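Local coordinates for thiamine diphosphokinase (Bacteroides thetaiotaomicron, PDB 2OMK), which probably transfers pyrophosphate from ATP to thiamine, making the cofactor thiamine diphosphate, at residues N66-G80 with S84-L98. The protein carries 1 engineered substitution. Numbering follows the deposited sequence.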
ATOM      1  N   ASN A  66      -1.481 -21.651   5.532  1.00 14.27           N
ATOM      2  CA  ASN A  66      -0.270 -22.471   5.598  1.00 15.42           C
ATOM      3  C   ASN A  66       0.671 -22.055   6.726  1.00 15.47           C
ATOM      4  O   ASN A  66       1.038 -22.886   7.556  1.00 15.05           O
ATOM      5  CB  ASN A  66       0.459 -22.494   4.253  1.00 15.68           C
ATOM      6  CG  ASN A  66      -0.286 -23.280   3.204  1.00 16.77           C
ATOM      7  OD1 ASN A  66      -0.944 -24.280   3.509  1.00 16.17           O
ATOM      8  ND2 ASN A  66      -0.197 -22.832   1.952  1.00 17.30           N
ATOM      9  N   GLU A  67       1.040 -20.771   6.781  1.00 16.05           N
ATOM     10  CA  GLU A  67       1.931 -20.322   7.858  1.00 15.92           C
ATOM     11  C   GLU A  67       1.262 -20.429   9.229  1.00 15.17           C
ATOM     12  O   GLU A  67       1.896 -20.832  10.212  1.00 15.01           O
ATOM     13  CB  GLU A  67       2.480 -18.905   7.631  1.00 16.74           C
ATOM     14  CG  GLU A  67       3.416 -18.481   8.786  1.00 20.44           C
ATOM     15  CD  GLU A  67       4.465 -17.456   8.402  1.00 25.25           C
ATOM     16  OE1 GLU A  67       4.502 -17.040   7.225  1.00 26.47           O
ATOM     17  OE2 GLU A  67       5.257 -17.068   9.297  1.00 28.33           O
ATOM     18  N   TYR A  68      -0.028 -20.104   9.282  1.00 13.49           N
ATOM     19  CA  TYR A  68      -0.788 -20.182  10.515  1.00 13.98           C
ATOM     20  C   TYR A  68      -0.737 -21.596  11.100  1.00 14.19           C
ATOM     21  O   TYR A  68      -0.403 -21.787  12.279  1.00 13.90           O
ATOM     22  CB  TYR A  68      -2.237 -19.738  10.269  1.00 13.93           C
ATOM     23  CG  TYR A  68      -2.979 -19.379  11.530  1.00 14.74           C
ATOM     24  CD1 TYR A  68      -2.487 -18.400  12.393  1.00 15.47           C
ATOM     25  CD2 TYR A  68      -4.179 -20.010  11.865  1.00 13.36           C
ATOM     26  CE1 TYR A  68      -3.160 -18.060  13.559  1.00 14.30           C
ATOM     27  CE2 TYR A  68      -4.870 -19.662  13.031  1.00 14.20           C
ATOM     28  CZ  TYR A  68      -4.345 -18.694  13.873  1.00 13.35           C
ATOM     29  OH  TYR A  68      -4.998 -18.343  15.032  1.00 16.74           O
ATOM     30  N   ILE A  69      -1.044 -22.580  10.256  1.00 15.15           N
ATOM     31  CA  ILE A  69      -1.012 -23.993  10.655  1.00 16.16           C
ATOM     32  C   ILE A  69       0.402 -24.470  11.030  1.00 17.30           C
ATOM     33  O   ILE A  69       0.585 -25.167  12.034  1.00 17.95           O
ATOM     34  CB  ILE A  69      -1.603 -24.885   9.547  1.00 16.51           C
ATOM     35  CG1 ILE A  69      -3.076 -24.524   9.311  1.00 14.88           C
ATOM     36  CG2 ILE A  69      -1.456 -26.371   9.922  1.00 15.88           C
ATOM     37  CD1 ILE A  69      -3.662 -25.081   8.011  1.00 15.08           C
ATOM     38  N   SER A  70       1.388 -24.081  10.228  1.00 19.03           N
ATOM     39  CA  SER A  70       2.785 -24.468  10.456  1.00 20.60           C
ATOM     40  C   SER A  70       3.332 -23.964  11.796  1.00 20.63           C
ATOM     41  O   SER A  70       4.239 -24.570  12.367  1.00 20.33           O
ATOM     42  CB  SER A  70       3.667 -23.977   9.314  1.00 21.27           C
ATOM     43  OG  SER A  70       3.933 -22.593   9.455  1.00 24.46           O
ATOM     44  N   ARG A  71       2.783 -22.850  12.282  1.00 20.20           N
ATOM     45  CA  ARG A  71       3.164 -22.282  13.576  1.00 20.38           C
ATOM     46  C   ARG A  71       2.363 -22.909  14.716  1.00 19.68           C
ATOM     47  O   ARG A  71       2.474 -22.497  15.877  1.00 20.19           O
ATOM     48  CB  ARG A  71       3.018 -20.751  13.568  1.00 20.08           C
ATOM     49  CG  ARG A  71       4.027 -20.045  12.659  1.00 21.01           C
ATOM     50  CD  ARG A  71       3.810 -18.538  12.663  1.00 22.08           C
ATOM     51  NE  ARG A  71       4.915 -17.800  12.051  1.00 25.80           N
ATOM     52  CZ  ARG A  71       6.017 -17.410  12.697  1.00 29.32           C
ATOM     53  NH1 ARG A  71       6.195 -17.702  13.986  1.00 29.08           N
ATOM     54  NH2 ARG A  71       6.957 -16.734  12.048  1.00 29.20           N
ATOM     55  N   GLY A  72       1.552 -23.909  14.375  1.00 19.12           N
ATOM     56  CA  GLY A  72       0.841 -24.704  15.368  1.00 18.66           C
ATOM     57  C   GLY A  72      -0.548 -24.210  15.705  1.00 17.92           C
ATOM     58  O   GLY A  72      -1.167 -24.688  16.656  1.00 17.70           O
ATOM     59  N   HIS A  73      -1.044 -23.257  14.921  1.00 16.85           N
ATOM     60  CA  HIS A  73      -2.344 -22.674  15.185  1.00 16.81           C
ATOM     61  C   HIS A  73      -3.423 -23.366  14.356  1.00 16.42           C
ATOM     62  O   HIS A  73      -3.130 -24.013  13.337  1.00 16.51           O
ATOM     63  CB  HIS A  73      -2.319 -21.160  14.957  1.00 16.74           C
ATOM     64  CG  HIS A  73      -1.193 -20.470  15.666  1.00 18.17           C
ATOM     65  ND1 HIS A  73      -1.021 -20.539  17.034  1.00 16.59           N
ATOM     66  CD2 HIS A  73      -0.175 -19.710  15.197  1.00 16.98           C
ATOM     67  CE1 HIS A  73       0.052 -19.847  17.374  1.00 19.23           C
ATOM     68  NE2 HIS A  73       0.587 -19.340  16.278  1.00 18.55           N
ATOM     69  N   THR A  74      -4.667 -23.172  14.783  0.50 16.31           N
ATOM     70  CA  THR A  74      -5.819 -23.866  14.229  0.50 16.30           C
ATOM     71  C   THR A  74      -6.827 -22.865  13.652  0.50 16.18           C
ATOM     72  O   THR A  74      -7.492 -22.158  14.410  0.50 16.44           O
ATOM     73  CB  THR A  74      -6.487 -24.726  15.330  0.50 16.32           C
ATOM     74  OG1 THR A  74      -5.508 -25.602  15.904  0.50 14.31           O
ATOM     75  CG2 THR A  74      -7.644 -25.554  14.771  0.50 16.48           C
ATOM     76  N   PRO A  75      -6.942 -22.799  12.308  1.00 16.14           N
ATOM     77  CA  PRO A  75      -7.936 -21.901  11.710  1.00 15.99           C
ATOM     78  C   PRO A  75      -9.339 -22.361  12.079  1.00 15.93           C
ATOM     79  O   PRO A  75      -9.563 -23.553  12.278  1.00 15.28           O
ATOM     80  CB  PRO A  75      -7.738 -22.076  10.196  1.00 16.48           C
ATOM     81  CG  PRO A  75      -6.462 -22.815  10.011  1.00 16.40           C
ATOM     82  CD  PRO A  75      -6.169 -23.540  11.288  1.00 16.24           C
ATOM     83  N   ASP A  76     -10.265 -21.420  12.193  1.00 15.12           N
ATOM     84  CA  ASP A  76     -11.670 -21.757  12.398  1.00 15.51           C
ATOM     85  C   ASP A  76     -12.391 -21.919  11.066  1.00 14.93           C
ATOM     86  O   ASP A  76     -13.292 -22.760  10.926  1.00 14.42           O
ATOM     87  CB  ASP A  76     -12.324 -20.698  13.272  1.00 16.44           C
ATOM     88  CG  ASP A  76     -11.742 -20.681  14.671  1.00 19.60           C
ATOM     89  OD1 ASP A  76     -12.081 -21.595  15.464  1.00 21.38           O
ATOM     90  OD2 ASP A  76     -10.940 -19.770  14.976  1.00 19.79           O
ATOM     91  N   VAL A  77     -11.973 -21.113  10.092  1.00 13.58           N
ATOM     92  CA  VAL A  77     -12.502 -21.140   8.737  1.00 13.76           C
ATOM     93  C   VAL A  77     -11.348 -20.872   7.772  1.00 13.29           C
ATOM     94  O   VAL A  77     -10.451 -20.060   8.065  1.00 12.95           O
ATOM     95  CB  VAL A  77     -13.615 -20.048   8.533  1.00 13.73           C
ATOM     96  CG1 VAL A  77     -14.165 -20.066   7.094  1.00 15.63           C
ATOM     97  CG2 VAL A  77     -14.757 -20.237   9.523  1.00 16.22           C
ATOM     98  N   ILE A  78     -11.359 -21.547   6.627  1.00 12.76           N
ATOM     99  CA  ILE A  78     -10.443 -21.209   5.539  1.00 13.30           C
ATOM    100  C   ILE A  78     -11.278 -20.784   4.343  1.00 13.90           C
ATOM    101  O   ILE A  78     -12.161 -21.516   3.912  1.00 14.14           O
ATOM    102  CB  ILE A  78      -9.502 -22.380   5.155  1.00 12.68           C
ATOM    103  CG1 ILE A  78      -8.641 -22.791   6.352  1.00 12.58           C
ATOM    104  CG2 ILE A  78      -8.614 -22.008   3.959  1.00 13.67           C
ATOM    105  CD1 ILE A  78      -7.851 -24.071   6.115  1.00 13.81           C
ATOM    106  N   ILE A  79     -10.995 -19.599   3.817  1.00 14.62           N
ATOM    107  CA  ILE A  79     -11.758 -19.065   2.693  1.00 17.05           C
ATOM    108  C   ILE A  79     -11.008 -19.310   1.397  1.00 18.44           C
ATOM    109  O   ILE A  79      -9.791 -19.126   1.334  1.00 19.62           O
ATOM    110  CB  ILE A  79     -12.035 -17.539   2.854  1.00 16.58           C
ATOM    111  CG1 ILE A  79     -12.778 -17.255   4.155  1.00 17.05           C
ATOM    112  CG2 ILE A  79     -12.796 -16.976   1.638  1.00 18.13           C
ATOM    113  CD1 ILE A  79     -14.252 -17.613   4.161  1.00 19.71           C
ATOM    114  N   GLY A  80     -11.740 -19.742   0.375  1.00 19.48           N
ATOM    115  CA  GLY A  80     -11.202 -19.807  -0.980  1.00 22.57           C
ATOM    116  C   GLY A  80     -10.702 -21.167  -1.415  1.00 24.17           C
ATOM    117  O   GLY A  80     -11.258 -22.201  -1.039  1.00 24.78           O
ATOM    118  N   SER A  84      -4.630 -24.066  -2.679  1.00 24.06           N
ATOM    119  CA  SER A  84      -3.567 -23.175  -2.208  1.00 23.27           C
ATOM    120  C   SER A  84      -2.937 -23.671  -0.903  1.00 23.02           C
ATOM    121  O   SER A  84      -1.929 -23.131  -0.439  1.00 22.94           O
ATOM    122  CB  SER A  84      -4.091 -21.745  -2.040  1.00 23.59           C
ATOM    123  OG  SER A  84      -5.027 -21.666  -0.977  1.00 23.34           O
ATOM    124  N   LEU A  85      -3.527 -24.702  -0.311  1.00 22.03           N
ATOM    125  CA  LEU A  85      -2.983 -25.259   0.919  1.00 21.94           C
ATOM    126  C   LEU A  85      -1.973 -26.364   0.623  1.00 22.35           C
ATOM    127  O   LEU A  85      -2.031 -26.999  -0.433  1.00 22.70           O
ATOM    128  CB  LEU A  85      -4.111 -25.788   1.808  1.00 21.83           C
ATOM    129  CG  LEU A  85      -5.243 -24.813   2.162  1.00 22.25           C
ATOM    130  CD1 LEU A  85      -6.381 -25.548   2.867  1.00 21.98           C
ATOM    131  CD2 LEU A  85      -4.731 -23.660   3.021  1.00 20.66           C
ATOM    132  N   LEU A  86      -1.037 -26.574   1.546  1.00 22.20           N
ATOM    133  CA  LEU A  86      -0.199 -27.767   1.514  1.00 22.39           C
ATOM    134  C   LEU A  86      -1.131 -28.972   1.604  1.00 22.36           C
ATOM    135  O   LEU A  86      -2.105 -28.939   2.359  1.00 21.44           O
ATOM    136  CB  LEU A  86       0.814 -27.769   2.666  1.00 23.19           C
ATOM    137  CG  LEU A  86       1.942 -26.722   2.653  1.00 25.47           C
ATOM    138  CD1 LEU A  86       2.922 -26.979   3.794  1.00 29.29           C
ATOM    139  CD2 LEU A  86       2.690 -26.684   1.318  1.00 27.50           C
ATOM    140  N   PRO A  87      -0.869 -30.018   0.797  1.00 22.93           N
ATOM    141  CA  PRO A  87      -1.741 -31.201   0.746  1.00 22.61           C
ATOM    142  C   PRO A  87      -2.178 -31.742   2.112  1.00 21.81           C
ATOM    143  O   PRO A  87      -3.369 -32.001   2.314  1.00 22.11           O
ATOM    144  CB  PRO A  87      -0.894 -32.217  -0.027  1.00 23.35           C
ATOM    145  CG  PRO A  87      -0.110 -31.346  -0.976  1.00 24.05           C
ATOM    146  CD  PRO A  87       0.251 -30.129  -0.160  1.00 23.00           C
ATOM    147  N   GLU A  88      -1.237 -31.909   3.039  0.50 21.39           N
ATOM    148  CA  GLU A  88      -1.556 -32.405   4.381  0.50 20.81           C
ATOM    149  C   GLU A  88      -2.498 -31.456   5.132  0.50 20.51           C
ATOM    150  O   GLU A  88      -3.362 -31.905   5.895  0.50 19.66           O
ATOM    151  CB  GLU A  88      -0.275 -32.669   5.186  0.50 21.28           C
ATOM    152  CG  GLU A  88      -0.475 -33.011   6.667  0.50 21.02           C
ATOM    153  CD  GLU A  88      -0.935 -34.443   6.929  0.50 22.41           C
ATOM    154  OE1 GLU A  88      -1.332 -35.158   5.985  0.50 21.72           O
ATOM    155  OE2 GLU A  88      -0.901 -34.851   8.109  0.50 24.09           O
ATOM    156  N   TYR A  89      -2.336 -30.152   4.905  1.00 20.14           N
ATOM    157  CA  TYR A  89      -3.187 -29.152   5.558  1.00 19.87           C
ATOM    158  C   TYR A  89      -4.604 -29.168   5.007  1.00 18.86           C
ATOM    159  O   TYR A  89      -5.567 -29.048   5.767  1.00 18.56           O
ATOM    160  CB  TYR A  89      -2.578 -27.752   5.439  1.00 20.00           C
ATOM    161  CG  TYR A  89      -1.267 -27.584   6.183  1.00 21.25           C
ATOM    162  CD1 TYR A  89      -0.842 -28.531   7.121  1.00 21.90           C
ATOM    163  CD2 TYR A  89      -0.469 -26.454   5.981  1.00 22.23           C
ATOM    164  CE1 TYR A  89       0.351 -28.374   7.815  1.00 23.23           C
ATOM    165  CE2 TYR A  89       0.726 -26.288   6.677  1.00 22.15           C
ATOM    166  CZ  TYR A  89       1.128 -27.255   7.591  1.00 23.36           C
ATOM    167  OH  TYR A  89       2.304 -27.109   8.286  1.00 24.06           O
ATOM    168  N   LYS A  90      -4.718 -29.314   3.688  1.00 18.90           N
ATOM    169  CA  LYS A  90      -6.016 -29.467   3.030  1.00 19.66           C
ATOM    170  C   LYS A  90      -6.747 -30.683   3.587  1.00 19.43           C
ATOM    171  O   LYS A  90      -7.945 -30.628   3.856  1.00 19.58           O
ATOM    172  CB  LYS A  90      -5.847 -29.612   1.513  1.00 19.91           C
ATOM    173  CG  LYS A  90      -7.161 -29.619   0.758  1.00 22.63           C
ATOM    174  CD  LYS A  90      -6.975 -29.989  -0.699  1.00 27.52           C
ATOM    175  CE  LYS A  90      -8.314 -30.010  -1.419  1.00 32.28           C
ATOM    176  NZ  LYS A  90      -8.159 -30.251  -2.882  1.00 35.20           N
ATOM    177  N   LYS A  91      -6.007 -31.771   3.769  1.00 19.69           N
ATOM    178  CA  LYS A  91      -6.565 -32.999   4.332  1.00 20.16           C
ATOM    179  C   LYS A  91      -6.989 -32.817   5.793  1.00 20.18           C
ATOM    180  O   LYS A  91      -8.074 -33.247   6.192  1.00 20.01           O
ATOM    181  CB  LYS A  91      -5.557 -34.145   4.207  1.00 20.63           C
ATOM    182  CG  LYS A  91      -6.166 -35.501   4.524  1.00 21.37           C
ATOM    183  CD  LYS A  91      -5.144 -36.615   4.466  1.00 22.31           C
ATOM    184  CE  LYS A  91      -5.778 -37.912   4.937  1.00 23.42           C
ATOM    185  NZ  LYS A  91      -4.771 -39.002   5.087  1.00 24.12           N
ATOM    186  N   ARG A  92      -6.137 -32.167   6.582  1.00 19.53           N
ATOM    187  CA  ARG A  92      -6.449 -31.871   7.982  1.00 20.19           C
ATOM    188  C   ARG A  92      -7.663 -30.952   8.156  1.00 18.48           C
ATOM    189  O   ARG A  92      -8.389 -31.067   9.146  1.00 18.45           O
ATOM    190  CB  ARG A  92      -5.231 -31.261   8.686  1.00 20.42           C
ATOM    191  CG  ARG A  92      -4.197 -32.274   9.174  1.00 22.64           C
ATOM    192  CD  ARG A  92      -2.934 -31.597   9.705  1.00 23.31           C
ATOM    193  NE  ARG A  92      -3.195 -30.721  10.843  1.00 28.29           N
ATOM    194  CZ  ARG A  92      -2.308 -29.881  11.373  1.00 28.59           C
ATOM    195  NH1 ARG A  92      -1.081 -29.790  10.870  1.00 29.41           N
ATOM    196  NH2 ARG A  92      -2.654 -29.120  12.405  1.00 27.88           N
ATOM    197  N   PHE A  93      -7.886 -30.050   7.200  1.00 17.47           N
ATOM    198  CA  PHE A  93      -8.895 -28.995   7.376  1.00 16.89           C
ATOM    199  C   PHE A  93      -9.952 -28.894   6.268  1.00 17.51           C
ATOM    200  O   PHE A  93     -10.596 -27.851   6.106  1.00 17.19           O
ATOM    201  CB  PHE A  93      -8.202 -27.638   7.599  1.00 16.54           C
ATOM    202  CG  PHE A  93      -7.430 -27.560   8.881  1.00 14.80           C
ATOM    203  CD1 PHE A  93      -6.048 -27.670   8.880  1.00 15.97           C
ATOM    204  CD2 PHE A  93      -8.089 -27.387  10.092  1.00 15.26           C
ATOM    205  CE1 PHE A  93      -5.328 -27.606  10.075  1.00 14.93           C
ATOM    206  CE2 PHE A  93      -7.384 -27.320  11.286  1.00 16.48           C
ATOM    207  CZ  PHE A  93      -5.995 -27.428  11.277  1.00 16.13           C
ATOM    208  N   SER A  94     -10.163 -29.985   5.531  1.00 17.41           N
ATOM    209  CA  SER A  94     -11.056 -29.950   4.370  1.00 18.14           C
ATOM    210  C   SER A  94     -12.461 -29.476   4.717  1.00 18.71           C
ATOM    211  O   SER A  94     -13.101 -28.788   3.913  1.00 19.38           O
ATOM    212  CB  SER A  94     -11.121 -31.322   3.688  1.00 18.61           C
ATOM    213  OG  SER A  94     -11.757 -32.265   4.530  1.00 19.56           O
ATOM    214  N   SER A  95     -12.931 -29.828   5.911  1.00 18.58           N
ATOM    215  CA  SER A  95     -14.309 -29.559   6.308  1.00 19.20           C
ATOM    216  C   SER A  95     -14.576 -28.104   6.718  1.00 19.22           C
ATOM    217  O   SER A  95     -15.732 -27.712   6.895  1.00 19.01           O
ATOM    218  CB  SER A  95     -14.754 -30.530   7.417  1.00 19.63           C
ATOM    219  OG  SER A  95     -13.948 -30.402   8.578  1.00 21.37           O
ATOM    220  N   ILE A  96     -13.518 -27.307   6.866  1.00 18.50           N
ATOM    221  CA  ILE A  96     -13.681 -25.883   7.204  1.00 17.74           C
ATOM    222  C   ILE A  96     -13.300 -24.944   6.054  1.00 17.91           C
ATOM    223  O   ILE A  96     -13.219 -23.728   6.243  1.00 17.33           O
ATOM    224  CB  ILE A  96     -12.927 -25.477   8.502  1.00 17.36           C
ATOM    225  CG1 ILE A  96     -11.410 -25.677   8.351  1.00 17.27           C
ATOM    226  CG2 ILE A  96     -13.506 -26.200   9.722  1.00 17.42           C
ATOM    227  CD1 ILE A  96     -10.566 -24.837   9.317  1.00 17.16           C
ATOM    228  N   ILE A  97     -13.061 -25.511   4.874  1.00 18.65           N
ATOM    229  CA  ILE A  97     -12.809 -24.723   3.664  1.00 19.84           C
ATOM    230  C   ILE A  97     -14.155 -24.342   3.062  1.00 20.83           C
ATOM    231  O   ILE A  97     -14.933 -25.217   2.651  1.00 20.58           O
ATOM    232  CB  ILE A  97     -11.961 -25.492   2.634  1.00 19.87           C
ATOM    233  CG1 ILE A  97     -10.609 -25.887   3.239  1.00 19.37           C
ATOM    234  CG2 ILE A  97     -11.762 -24.659   1.364  1.00 19.98           C
ATOM    235  CD1 ILE A  97      -9.846 -26.930   2.435  1.00 22.35           C
ATOM    236  N   LEU A  98     -14.395 -23.040   2.929  0.50 20.23           N
ATOM    237  CA  LEU A  98     -15.641 -22.553   2.338  0.50 20.14           C
ATOM    238  C   LEU A  98     -15.433 -21.677   1.095  0.50 20.32           C
ATOM    239  O   LEU A  98     -14.637 -20.735   1.105  0.50 19.40           O
ATOM    240  CB  LEU A  98     -16.473 -21.799   3.385  0.50 19.91           C
ATOM    241  CG  LEU A  98     -16.610 -22.377   4.800  0.50 20.36           C
ATOM    242  CD1 LEU A  98     -17.331 -21.389   5.697  0.50 19.93           C
ATOM    243  CD2 LEU A  98     -17.324 -23.730   4.807  0.50 21.27           C
TER
HETATM  244  O   HOH W   1      -1.436 -26.664  13.507  1.00 29.41           O
HETATM  245  O   HOH W   2       0.760 -27.958  12.311  1.00 35.67           O
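I69 drives its two branches between the aromatic rings of Y89 and F93 on helix 87-93. I69 CG2, anti to the backbone N, sits over the centre of one face of Y89, 3.5 Å from the ring centroid, a CH-pi contact; I69 CD1, on the other branch, reaches CD1 of F93 at 3.6 Å. A beta-branched residue suits this place, serving both rings at once. The same CG2 also lies over a face of the R92 guanidinium, whose edge meets two waters that link it to I69 O. P75 CD lies over one face of the F93 ring, offset toward its rim, while T74 CG2 touches the edge.

One turn earlier, N66 suits the entry to helix 87-93 because its amide offers an acceptor and a donor together. N66 OD1 accepts a nearly straight bond (167°) from L86 N, 3.0 Å away, at the N-cap position, and also lies in plane at the Y89 ring edge; N66 ND2 donates to S84 O at 3.0 Å. A leucine here would probably leave L86 N and S84 O without these mates. I78 CD1 meets L85 CD1 tip to tip at 3.9 Å and also rests against F93 CB.

Strands 77-79 and 97-98 pair in parallel through I78 N to I96 O, L98 N to I78 O and G80 N to L98 O. With helix 87-93 they form a beta-alpha-beta unit at one edge of the mixed sheet: strand 58-60 flanks 77-79, helix 65-70 crosses helix 87-93 almost perpendicularly (79°), and helix 107-117 covers V77, I79 and L98.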